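Local coordinates for HIAXHD3 (Humicola insolens, PDB 3ZXK), which removes alpha-L-arabinofuranosyl side chains from xylan-type glycans by hydrolysis, as a family 43 glycoside hydrolase, and served as the scaffold into which endo-xylanase activity was engineered, at residues Leu429-Trp434 with Ser501-Thr506; Phe403-Ala408 with Ala497-Trp502; Gly26-Tyr31 with Val44-Asp49. All blocks are in the same frame, centred on the assembly; numbering follows the deposited sequence.

Contact 1 of 3, residues Leu429-Trp434 with Ser501-Thr506. With XYP (beta-D-xylopyranose), chain C.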
loop_
_atom_site.group_PDB
_atom_site.type_symbol
_atom_site.label_atom_id
_atom_site.label_comp_id
_atom_site.label_asym_id
_atom_site.label_seq_id
_atom_site.Cartn_x
_atom_site.Cartn_y
_atom_site.Cartn_z
ATOM N N LEU A 429 -8.196 17.231 -6.352
ATOM C CA LEU A 429 -7.306 17.933 -5.420
ATOM C C LEU A 429 -6.262 18.668 -6.228
ATOM O O LEU A 429 -5.835 18.176 -7.268
ATOM C CB LEU A 429 -6.565 16.942 -4.528
ATOM C CG LEU A 429 -7.376 16.155 -3.518
ATOM C CD1 LEU A 429 -6.512 15.145 -2.768
ATOM C CD2 LEU A 429 -8.093 17.115 -2.559
ATOM N N ASN A 430 -5.805 19.805 -5.711
ATOM C CA ASN A 430 -4.691 20.540 -6.294
ATOM C C ASN A 430 -3.389 19.883 -5.828
ATOM O O ASN A 430 -3.174 19.758 -4.630
ATOM C CB ASN A 430 -4.769 21.971 -5.778
ATOM C CG ASN A 430 -3.751 22.909 -6.409
ATOM O OD1 ASN A 430 -2.787 22.510 -7.061
ATOM N ND2 ASN A 430 -3.971 24.192 -6.191
ATOM N N GLU A 431 -2.525 19.460 -6.756
ATOM C CA GLU A 431 -1.263 18.798 -6.383
ATOM C C GLU A 431 -0.321 19.709 -5.609
ATOM O O GLU A 431 0.592 19.227 -4.933
ATOM C CB GLU A 431 -0.527 18.302 -7.626
ATOM C CG GLU A 431 -1.311 17.332 -8.498
ATOM C CD GLU A 431 -0.447 16.835 -9.645
ATOM O OE1 GLU A 431 0.349 17.643 -10.190
ATOM O OE2 GLU A 431 -0.548 15.646 -9.984
ATOM N N ASP A 432 -0.527 21.019 -5.731
ATOM C CA ASP A 432 0.214 21.982 -4.923
ATOM C C ASP A 432 -0.542 22.248 -3.630
ATOM O O ASP A 432 -1.323 23.204 -3.533
ATOM C CB ASP A 432 0.433 23.288 -5.677
ATOM C CG ASP A 432 1.557 24.123 -5.082
ATOM O OD1 ASP A 432 1.966 23.864 -3.933
ATOM O OD2 ASP A 432 2.053 25.032 -5.776
ATOM N N GLY A 433 -0.313 21.378 -2.655
ATOM C CA GLY A 433 -0.826 21.563 -1.301
ATOM C C GLY A 433 -1.969 20.649 -0.932
ATOM O O GLY A 433 -2.322 20.571 0.239
ATOM N N TRP A 434 -2.584 19.995 -1.920
ATOM C CA TRP A 434 -3.694 19.036 -1.693
ATOM C C TRP A 434 -4.965 19.592 -1.110
ATOM O O TRP A 434 -5.740 18.840 -0.450
ATOM C CB TRP A 434 -3.221 17.832 -0.880
ATOM C CG TRP A 434 -1.983 17.261 -1.482
ATOM C CD1 TRP A 434 -0.691 17.284 -0.965
ATOM C CD2 TRP A 434 -1.862 16.607 -2.791
ATOM N NE1 TRP A 434 0.176 16.668 -1.828
ATOM C CE2 TRP A 434 -0.453 16.256 -2.946
ATOM C CE3 TRP A 434 -2.757 16.290 -3.814
ATOM C CZ2 TRP A 434 0.021 15.578 -4.073
ATOM C CZ3 TRP A 434 -2.269 15.629 -4.953
ATOM C CH2 TRP A 434 -0.908 15.282 -5.073
ATOM N N SER A 501 -0.102 11.135 -13.170
ATOM C CA SER A 501 0.803 11.839 -12.286
ATOM C C SER A 501 1.218 10.951 -11.112
ATOM O O SER A 501 0.409 10.171 -10.582
ATOM C CB SER A 501 0.118 13.073 -11.727
ATOM O OG SER A 501 0.969 13.747 -10.808
ATOM N N TRP A 502 2.459 11.116 -10.694
ATOM C CA TRP A 502 3.005 10.407 -9.545
ATOM C C TRP A 502 2.883 11.166 -8.265
ATOM O O TRP A 502 3.121 10.603 -7.227
ATOM C CB TRP A 502 4.461 10.023 -9.805
ATOM C CG TRP A 502 5.386 11.184 -10.047
ATOM C CD1 TRP A 502 5.824 11.686 -11.263
ATOM C CD2 TRP A 502 6.049 12.015 -9.030
ATOM N NE1 TRP A 502 6.675 12.762 -11.075
ATOM C CE2 TRP A 502 6.852 13.003 -9.755
ATOM C CE3 TRP A 502 6.056 12.036 -7.632
ATOM C CZ2 TRP A 502 7.636 13.948 -9.090
ATOM C CZ3 TRP A 502 6.827 12.999 -6.979
ATOM C CH2 TRP A 502 7.599 13.931 -7.690
ATOM N N ARG A 503 2.500 12.444 -8.302
ATOM C CA ARG A 503 2.599 13.283 -7.100
ATOM C C ARG A 503 1.790 12.855 -5.867
ATOM O O ARG A 503 2.249 13.041 -4.736
ATOM C CB ARG A 503 2.371 14.758 -7.446
ATOM C CG ARG A 503 3.417 15.289 -8.424
ATOM C CD ARG A 503 3.489 16.802 -8.485
ATOM N NE ARG A 503 4.524 17.230 -9.427
ATOM C CZ ARG A 503 5.804 17.445 -9.120
ATOM N NH1 ARG A 503 6.239 17.280 -7.878
ATOM N NH2 ARG A 503 6.657 17.837 -10.064
ATOM N N TYR A 504 0.627 12.240 -6.081
ATOM C CA TYR A 504 -0.156 11.683 -4.966
ATOM C C TYR A 504 0.446 10.379 -4.420
ATOM O O TYR A 504 0.052 9.912 -3.361
ATOM C CB TYR A 504 -1.592 11.472 -5.450
ATOM C CG TYR A 504 -2.594 11.069 -4.392
ATOM C CD1 TYR A 504 -3.133 12.026 -3.530
ATOM C CD2 TYR A 504 -3.025 9.742 -4.274
ATOM C CE1 TYR A 504 -4.065 11.686 -2.562
ATOM C CE2 TYR A 504 -3.970 9.382 -3.317
ATOM C CZ TYR A 504 -4.488 10.343 -2.458
ATOM O OH TYR A 504 -5.412 9.955 -1.502
ATOM N N PHE A 505 1.345 9.797 -5.196
ATOM C CA PHE A 505 2.096 8.572 -4.881
ATOM C C PHE A 505 1.264 7.300 -4.910
ATOM O O PHE A 505 1.578 6.385 -5.670
ATOM C CB PHE A 505 2.918 8.694 -3.584
ATOM C CG PHE A 505 4.100 9.624 -3.695
ATOM C CD1 PHE A 505 5.230 9.268 -4.428
ATOM C CD2 PHE A 505 4.070 10.862 -3.070
ATOM C CE1 PHE A 505 6.319 10.136 -4.518
ATOM C CE2 PHE A 505 5.144 11.746 -3.170
ATOM C CZ PHE A 505 6.271 11.381 -3.892
ATOM N N THR A 506 0.218 7.227 -4.099
ATOM C CA THR A 506 -0.644 6.051 -4.066
ATOM C C THR A 506 -1.355 5.871 -5.416
ATOM O O THR A 506 -1.662 6.842 -6.083
ATOM C CB THR A 506 -1.699 6.265 -2.958
ATOM O OG1 THR A 506 -1.005 6.457 -1.728
ATOM C CG2 THR A 506 -2.656 5.051 -2.809
HETATM O O1 XYP C . 11.609 12.848 -12.891
HETATM C C1 XYP C . 11.769 12.322 -11.568
HETATM C C2 XYP C . 12.458 13.327 -10.637
HETATM C C3 XYP C . 12.644 12.686 -9.261
HETATM C C4 XYP C . 11.280 12.265 -8.719
HETATM C C5 XYP C . 10.521 11.399 -9.736
HETATM O O2 XYP C . 13.728 13.735 -11.153
HETATM O O3 XYP C . 13.281 13.589 -8.343
HETATM O O4 XYP C . 11.458 11.583 -7.467
HETATM O O5 XYP C . 10.476 12.006 -11.040
HETATM O O HOH W 1 -0.937 12.939 -8.481
HETATM O O HOH W 2 1.810 16.019 -11.785
#

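Contact 2 of 3, residues Phe403-Ala408 with Ala497-Trp502. With XYP (beta-D-xylopyranose), chain C.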
loop_
_atom_site.group_PDB
_atom_site.type_symbol
_atom_site.label_atom_id
_atom_site.label_comp_id
_atom_site.label_asym_id
_atom_site.label_seq_id
_atom_site.Cartn_x
_atom_site.Cartn_y
_atom_site.Cartn_z
ATOM N N PHE A 403 -11.008 6.211 -6.515
ATOM C CA PHE A 403 -10.506 7.200 -5.575
ATOM C C PHE A 403 -9.029 7.506 -5.762
ATOM O O PHE A 403 -8.191 6.626 -5.736
ATOM C CB PHE A 403 -10.770 6.735 -4.118
ATOM C CG PHE A 403 -10.507 7.811 -3.096
ATOM C CD1 PHE A 403 -11.448 8.829 -2.858
ATOM C CD2 PHE A 403 -9.316 7.823 -2.373
ATOM C CE1 PHE A 403 -11.178 9.839 -1.923
ATOM C CE2 PHE A 403 -9.043 8.834 -1.446
ATOM C CZ PHE A 403 -9.977 9.838 -1.217
ATOM N N ARG A 404 -8.740 8.787 -5.927
ATOM C CA ARG A 404 -7.392 9.335 -5.983
ATOM C C ARG A 404 -7.567 10.859 -6.049
ATOM O O ARG A 404 -8.672 11.390 -5.842
ATOM C CB ARG A 404 -6.605 8.789 -7.182
ATOM C CG ARG A 404 -5.113 8.722 -6.947
ATOM C CD ARG A 404 -4.335 8.504 -8.235
ATOM N NE ARG A 404 -2.899 8.344 -8.013
ATOM C CZ ARG A 404 -1.947 9.198 -8.411
ATOM N NH1 ARG A 404 -2.242 10.355 -9.002
ATOM N NH2 ARG A 404 -0.669 8.884 -8.219
ATOM N N ASP A 405 -6.487 11.568 -6.371
ATOM C CA ASP A 405 -6.532 13.034 -6.478
ATOM C C ASP A 405 -7.343 13.556 -7.686
ATOM O O ASP A 405 -7.728 14.712 -7.685
ATOM C CB ASP A 405 -5.121 13.628 -6.514
ATOM C CG ASP A 405 -4.267 13.079 -7.644
ATOM O OD1 ASP A 405 -4.434 11.903 -8.032
ATOM O OD2 ASP A 405 -3.401 13.836 -8.120
ATOM N N ARG A 406 -7.559 12.725 -8.706
ATOM C CA ARG A 406 -8.560 12.999 -9.763
ATOM C C ARG A 406 -9.519 11.834 -9.736
ATOM O O ARG A 406 -9.159 10.722 -10.104
ATOM C CB ARG A 406 -7.915 13.094 -11.150
ATOM C CG ARG A 406 -8.858 13.672 -12.208
ATOM C CD ARG A 406 -8.532 13.178 -13.598
ATOM N NE ARG A 406 -7.336 13.859 -14.093
ATOM C CZ ARG A 406 -6.731 13.575 -15.235
ATOM N NH1 ARG A 406 -7.242 12.636 -16.039
ATOM N NH2 ARG A 406 -5.640 14.247 -15.580
ATOM N N ALA A 407 -10.745 12.082 -9.291
ATOM C CA ALA A 407 -11.667 10.997 -8.945
ATOM C C ALA A 407 -13.027 11.091 -9.655
ATOM O O ALA A 407 -13.412 12.126 -10.161
ATOM C CB ALA A 407 -11.852 10.974 -7.436
ATOM N N ALA A 408 -13.791 10.003 -9.625
ATOM C CA ALA A 408 -15.149 9.965 -10.168
ATOM C C ALA A 408 -15.855 8.874 -9.416
ATOM O O ALA A 408 -15.203 7.963 -8.867
ATOM C CB ALA A 408 -15.153 9.643 -11.673
ATOM N N ALA A 497 -11.299 9.697 -17.677
ATOM C CA ALA A 497 -9.873 9.686 -17.937
ATOM C C ALA A 497 -9.092 9.822 -16.619
ATOM O O ALA A 497 -9.328 10.739 -15.817
ATOM C CB ALA A 497 -9.495 10.812 -18.886
ATOM N N MET A 498 -8.132 8.931 -16.437
ATOM C CA MET A 498 -7.390 8.818 -15.173
ATOM C C MET A 498 -6.042 9.496 -15.249
ATOM O O MET A 498 -5.360 9.436 -16.286
ATOM C CB MET A 498 -7.208 7.355 -14.822
ATOM C CG MET A 498 -8.528 6.611 -14.755
ATOM S SD MET A 498 -8.341 4.860 -15.126
ATOM C CE MET A 498 -7.374 4.406 -13.691
ATOM N N THR A 499 -5.620 10.142 -14.154
ATOM C CA THR A 499 -4.295 10.786 -14.164
ATOM C C THR A 499 -3.114 9.794 -14.140
ATOM O O THR A 499 -3.196 8.746 -13.491
ATOM C CB THR A 499 -4.141 11.815 -13.029
ATOM O OG1 THR A 499 -2.902 12.512 -13.212
ATOM C CG2 THR A 499 -4.196 11.134 -11.665
ATOM N N ASN A 500 -2.024 10.136 -14.847
ATOM C CA ASN A 500 -0.746 9.388 -14.760
ATOM C C ASN A 500 0.279 10.045 -13.841
ATOM O O ASN A 500 1.405 9.549 -13.731
ATOM C CB ASN A 500 -0.103 9.205 -16.139
ATOM C CG ASN A 500 -0.912 8.305 -17.032
ATOM O OD1 ASN A 500 -1.404 7.249 -16.595
ATOM N ND2 ASN A 500 -1.093 8.730 -18.290
ATOM N N SER A 501 -0.102 11.135 -13.170
ATOM C CA SER A 501 0.803 11.839 -12.286
ATOM C C SER A 501 1.218 10.951 -11.112
ATOM O O SER A 501 0.409 10.171 -10.582
ATOM C CB SER A 501 0.118 13.073 -11.727
ATOM O OG SER A 501 0.969 13.747 -10.808
ATOM N N TRP A 502 2.459 11.116 -10.694
ATOM C CA TRP A 502 3.005 10.407 -9.545
ATOM C C TRP A 502 2.883 11.166 -8.265
ATOM O O TRP A 502 3.121 10.603 -7.227
ATOM C CB TRP A 502 4.461 10.023 -9.805
ATOM C CG TRP A 502 5.386 11.184 -10.047
ATOM C CD1 TRP A 502 5.824 11.686 -11.263
ATOM C CD2 TRP A 502 6.049 12.015 -9.030
ATOM N NE1 TRP A 502 6.675 12.762 -11.075
ATOM C CE2 TRP A 502 6.852 13.003 -9.755
ATOM C CE3 TRP A 502 6.056 12.036 -7.632
ATOM C CZ2 TRP A 502 7.636 13.948 -9.090
ATOM C CZ3 TRP A 502 6.827 12.999 -6.979
ATOM C CH2 TRP A 502 7.599 13.931 -7.690
HETATM O O1 XYP C . 11.609 12.848 -12.891
HETATM C C1 XYP C . 11.769 12.322 -11.568
HETATM C C2 XYP C . 12.458 13.327 -10.637
HETATM C C3 XYP C . 12.644 12.686 -9.261
HETATM C C4 XYP C . 11.280 12.265 -8.719
HETATM C C5 XYP C . 10.521 11.399 -9.736
HETATM O O2 XYP C . 13.728 13.735 -11.153
HETATM O O3 XYP C . 13.281 13.589 -8.343
HETATM O O4 XYP C . 11.458 11.583 -7.467
HETATM O O5 XYP C . 10.476 12.006 -11.040
#

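Contact 3 of 3, residues Gly26-Tyr31 with Val44-Asp49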
loop_
_atom_site.group_PDB
_atom_site.type_symbol
_atom_site.label_atom_id
_atom_site.label_comp_id
_atom_site.label_asym_id
_atom_site.label_seq_id
_atom_site.Cartn_x
_atom_site.Cartn_y
_atom_site.Cartn_z
ATOM N N GLY A 26 12.751 -18.190 8.474
ATOM C CA GLY A 26 12.545 -19.608 8.177
ATOM C C GLY A 26 12.043 -19.818 6.760
ATOM O O GLY A 26 12.734 -19.448 5.809
ATOM N N SER A 27 10.871 -20.452 6.628
ATOM C CA SER A 27 10.250 -20.740 5.338
ATOM C C SER A 27 9.375 -19.609 4.768
ATOM O O SER A 27 8.826 -19.724 3.673
ATOM C CB SER A 27 9.425 -22.029 5.464
ATOM O OG SER A 27 10.286 -23.081 5.821
ATOM N N VAL A 28 9.267 -18.500 5.491
ATOM C CA VAL A 28 8.306 -17.464 5.137
ATOM C C VAL A 28 8.992 -16.146 4.802
ATOM O O VAL A 28 9.895 -15.702 5.525
ATOM C CB VAL A 28 7.280 -17.208 6.282
ATOM C CG1 VAL A 28 6.278 -16.156 5.823
ATOM C CG2 VAL A 28 6.583 -18.502 6.680
ATOM N N PHE A 29 8.553 -15.530 3.711
ATOM C CA PHE A 29 9.018 -14.179 3.362
ATOM C C PHE A 29 7.946 -13.184 3.771
ATOM O O PHE A 29 6.741 -13.421 3.577
ATOM C CB PHE A 29 9.218 -14.035 1.858
ATOM C CG PHE A 29 10.199 -15.001 1.273
ATOM C CD1 PHE A 29 11.572 -14.687 1.251
ATOM C CD2 PHE A 29 9.780 -16.205 0.702
ATOM C CE1 PHE A 29 12.503 -15.559 0.695
ATOM C CE2 PHE A 29 10.723 -17.088 0.140
ATOM C CZ PHE A 29 12.081 -16.758 0.136
ATOM N N TYR A 30 8.385 -12.049 4.284
ATOM C CA TYR A 30 7.508 -10.942 4.686
ATOM C C TYR A 30 7.871 -9.681 3.924
ATOM O O TYR A 30 9.032 -9.468 3.615
ATOM C CB TYR A 30 7.588 -10.697 6.197
ATOM C CG TYR A 30 6.964 -11.812 6.997
ATOM C CD1 TYR A 30 5.575 -11.940 7.088
ATOM C CD2 TYR A 30 7.762 -12.763 7.624
ATOM C CE1 TYR A 30 5.007 -12.976 7.801
ATOM C CE2 TYR A 30 7.205 -13.806 8.346
ATOM C CZ TYR A 30 5.841 -13.885 8.443
ATOM O OH TYR A 30 5.258 -14.909 9.126
ATOM N N TYR A 31 6.871 -8.864 3.630
ATOM C CA TYR A 31 7.008 -7.673 2.758
ATOM C C TYR A 31 6.206 -6.599 3.449
ATOM O O TYR A 31 5.029 -6.811 3.775
ATOM C CB TYR A 31 6.346 -8.045 1.435
ATOM C CG TYR A 31 6.254 -7.053 0.295
ATOM C CD1 TYR A 31 5.667 -5.791 0.449
ATOM C CD2 TYR A 31 6.666 -7.439 -0.976
ATOM C CE1 TYR A 31 5.515 -4.928 -0.637
ATOM C CE2 TYR A 31 6.529 -6.575 -2.050
ATOM C CZ TYR A 31 5.955 -5.344 -1.888
ATOM O OH TYR A 31 5.863 -4.571 -3.023
ATOM N N VAL A 44 1.609 -5.714 5.920
ATOM C CA VAL A 44 2.572 -6.806 5.830
ATOM C C VAL A 44 1.954 -7.895 4.951
ATOM O O VAL A 44 0.821 -8.341 5.215
ATOM C CB VAL A 44 2.911 -7.419 7.208
ATOM C CG1 VAL A 44 3.964 -8.513 7.090
ATOM C CG2 VAL A 44 3.447 -6.346 8.158
ATOM N N LEU A 45 2.705 -8.295 3.927
ATOM C CA LEU A 45 2.342 -9.426 3.076
ATOM C C LEU A 45 3.239 -10.599 3.367
ATOM O O LEU A 45 4.385 -10.437 3.832
ATOM C CB LEU A 45 2.431 -9.061 1.591
ATOM C CG LEU A 45 1.882 -7.684 1.155
ATOM C CD1 LEU A 45 2.279 -7.442 -0.296
ATOM C CD2 LEU A 45 0.378 -7.626 1.323
ATOM N N LYS A 46 2.717 -11.791 3.083
ATOM C CA LYS A 46 3.415 -13.030 3.332
ATOM C C LYS A 46 3.487 -13.846 2.038
ATOM O O LYS A 46 2.536 -13.840 1.233
ATOM C CB LYS A 46 2.623 -13.789 4.388
ATOM C CG LYS A 46 2.881 -15.257 4.493
ATOM C CD LYS A 46 1.959 -15.910 5.494
ATOM C CE LYS A 46 2.459 -17.322 5.740
ATOM N NZ LYS A 46 1.666 -18.008 6.788
ATOM N N SER A 47 4.609 -14.534 1.854
ATOM C CA SER A 47 4.820 -15.458 0.736
ATOM C C SER A 47 5.711 -16.618 1.127
ATOM O O SER A 47 6.539 -16.480 1.992
ATOM C CB SER A 47 5.485 -14.745 -0.439
ATOM O OG SER A 47 5.554 -15.624 -1.538
ATOM N N TYR A 48 5.572 -17.731 0.421
ATOM C CA TYR A 48 6.478 -18.858 0.600
ATOM C C TYR A 48 7.504 -18.943 -0.529
ATOM O O TYR A 48 8.462 -19.723 -0.448
ATOM C CB TYR A 48 5.702 -20.173 0.712
ATOM C CG TYR A 48 4.842 -20.279 1.935
ATOM C CD1 TYR A 48 5.400 -20.559 3.180
ATOM C CD2 TYR A 48 3.442 -20.100 1.856
ATOM C CE1 TYR A 48 4.587 -20.679 4.311
ATOM C CE2 TYR A 48 2.632 -20.212 2.984
ATOM C CZ TYR A 48 3.217 -20.493 4.202
ATOM O OH TYR A 48 2.427 -20.612 5.324
ATOM N N ASP A 49 7.321 -18.120 -1.567
ATOM C CA ASP A 49 8.146 -18.220 -2.768
ATOM C C ASP A 49 8.574 -16.899 -3.406
ATOM O O ASP A 49 9.183 -16.942 -4.454
ATOM C CB ASP A 49 7.432 -19.099 -3.821
ATOM C CG ASP A 49 6.059 -18.550 -4.231
ATOM O OD1 ASP A 49 5.691 -17.430 -3.802
ATOM O OD2 ASP A 49 5.332 -19.266 -4.959
HETATM O O HOH W 3 9.103 -21.372 1.521
HETATM O O HOH W 4 2.598 -16.016 8.993
#

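Contact 1 of 3, residues Leu429-Trp434 with Ser501-Thr506
Glu431 reaches Ser501 with one carboxylate oxygen: Ser501 OG donates to Glu431 OE2 over 2.6 Å, meeting it on the syn side and 23° out of the carboxylate plane. The hydroxyl swings there because it lies anti to its own backbone nitrogen (chi1 177°), and the same OG accepts from Arg503 N in an ST turn. Two waters complete the polar cluster: one donates to Glu431 OE2 and accepts from Tyr504 N, the other donates to Glu431 OE1 and Ser501 OG. The Arg503 chain, extended from CG to NE, crosses the glutamate at about a right angle; Glu431 OE1 stays 4.3 Å from Arg503 NE, beyond a salt bridge, and the opposite charges probably attract only weakly. Beside this cluster the edge of the Tyr504 ring meets the face of the Trp434 indole, T-shaped, with the planes at 72°. Trp434 CH2 also packs 3.9 Å from Tyr504 CB, while Leu429 CD1 touches Tyr504 CE1; the phenol oxygen bonds to Tyr38. Within the turn Arg503 CG covers one face of the Trp502 indole; xylose C5 lies over the opposite face, toward its rim, an aromatic-sugar contact characteristic of glycan-binding sites, here contributed by a loop of the concanavalin A-like domain.

Contact 2 of 3, residues Phe403-Ala408 with Ala497-Trp502
The nearest CA atoms, those of Arg406 and Thr499, are 6.5 Å apart, and the contact is made largely by long side chains where strand 406-415 begins. Arg406, bent at its third torsion (chi3 -75°), brings its guanidinium edge to the end of strand 490-497. Arg406 NH1 donates to Ala497 O over 2.8 Å; the oxygen lies in the guanidinium plane, but the donor sits well above the carbonyl plane. One guanidinium face rests over Thr499 N, and Glu474 forms a salt bridge with NH1. Replacing Arg406 by an alanine would probably lose the bond to Ala497 O and deprive Glu474 of this charged partner, opening a gap beside Thr499. The two strands belong to the facing antiparallel sheets of the concanavalin A-like beta-sandwich, so this arginine links one sheet to the edge strand of the other, near the strand ends. Arg404, extended from CG to NE, runs to the loop beyond: Arg404 NH1 and NH2 both give weak bonds to Ser501 O, the shorter 2.9 Å from NH2, while NE bonds to Thr506 O. Asp405 OD1 forms a salt bridge with Arg404 NH1 at 2.9 Å. Thr499 CG2 packs across this pair, 3.4 Å from Arg404 NH1, and Thr499 OG1 accepts from Ser501 N in an ST turn.

Contact 3 of 3, residues Gly26-Tyr31 with Val44-Asp49
Phe29 and Ser47 form one hydrogen-bonded antiparallel pair and Tyr31 and Leu45 another, with the non-hydrogen-bonded pair Tyr30 and Lys46 between them. Four backbone bonds join the strands, among them Phe29 N to Ser47 O at 2.8 Å, nearly straight, and CA-H...O contacts such as Tyr30 CA to Leu45 O, 3.3 Å, lie between them.

Side-chain packing divides between the two faces. On the face bearing Phe29, Tyr31, Leu45 and Ser47, Leu45 CD1 sits over the Tyr31 ring in a CH-pi contact, 4.0 Å from its centroid; the two side chains lie side by side. The Phe29 ring turns its edge to Tyr48 O. On the face of Tyr30 and Lys46, Val28 CG1, placed anti to the backbone nitrogen (chi1 -178°), covers one face of the Tyr30 ring and touches Lys46 CG at 3.8 Å, while Val28 CG2 packs on Tyr48 CE1.

Polar groups gather beyond these contacts. Extended Lys46 hydrogen-bonds through NZ to Tyr48 OH at 3.1 Å and makes salt bridges with Glu123 and Glu314; Tyr48 OH also bonds to Glu123. A water links NZ to Tyr30 OH, itself bonded to Gly122 O. Another water donates to both Ser27 O and Tyr48 O. Ser47 OG accepts from Asp49 N in an ST turn and bonds to His52 O.

Strands 28-32 and 41-47 are the two central strands of a four-stranded antiparallel sheet, a blade of the five-bladed beta-propeller characteristic of family 43.

From the N terminus, contact 3 comes first, pairing neighbouring strands of one propeller blade and closing a short loop of 12 residues. The chain then passes through the rest of the catalytic domain before reaching the concanavalin A-like domain, where contact 2 opens at 403-408. Contact 1 opens later, at 429-434. Contact 2 closes on 497-502 and contact 1 on 501-506, so the two long loops cross and share Ser501 and Trp502. Their centres lie 9 Å apart and they touch directly, with Leu429 N probably hydrogen-bonded to Asp405 O. Together they tie two strand ends to the loop carrying Trp502, whereas contact 3 lies about 32 Å from either, centre to centre.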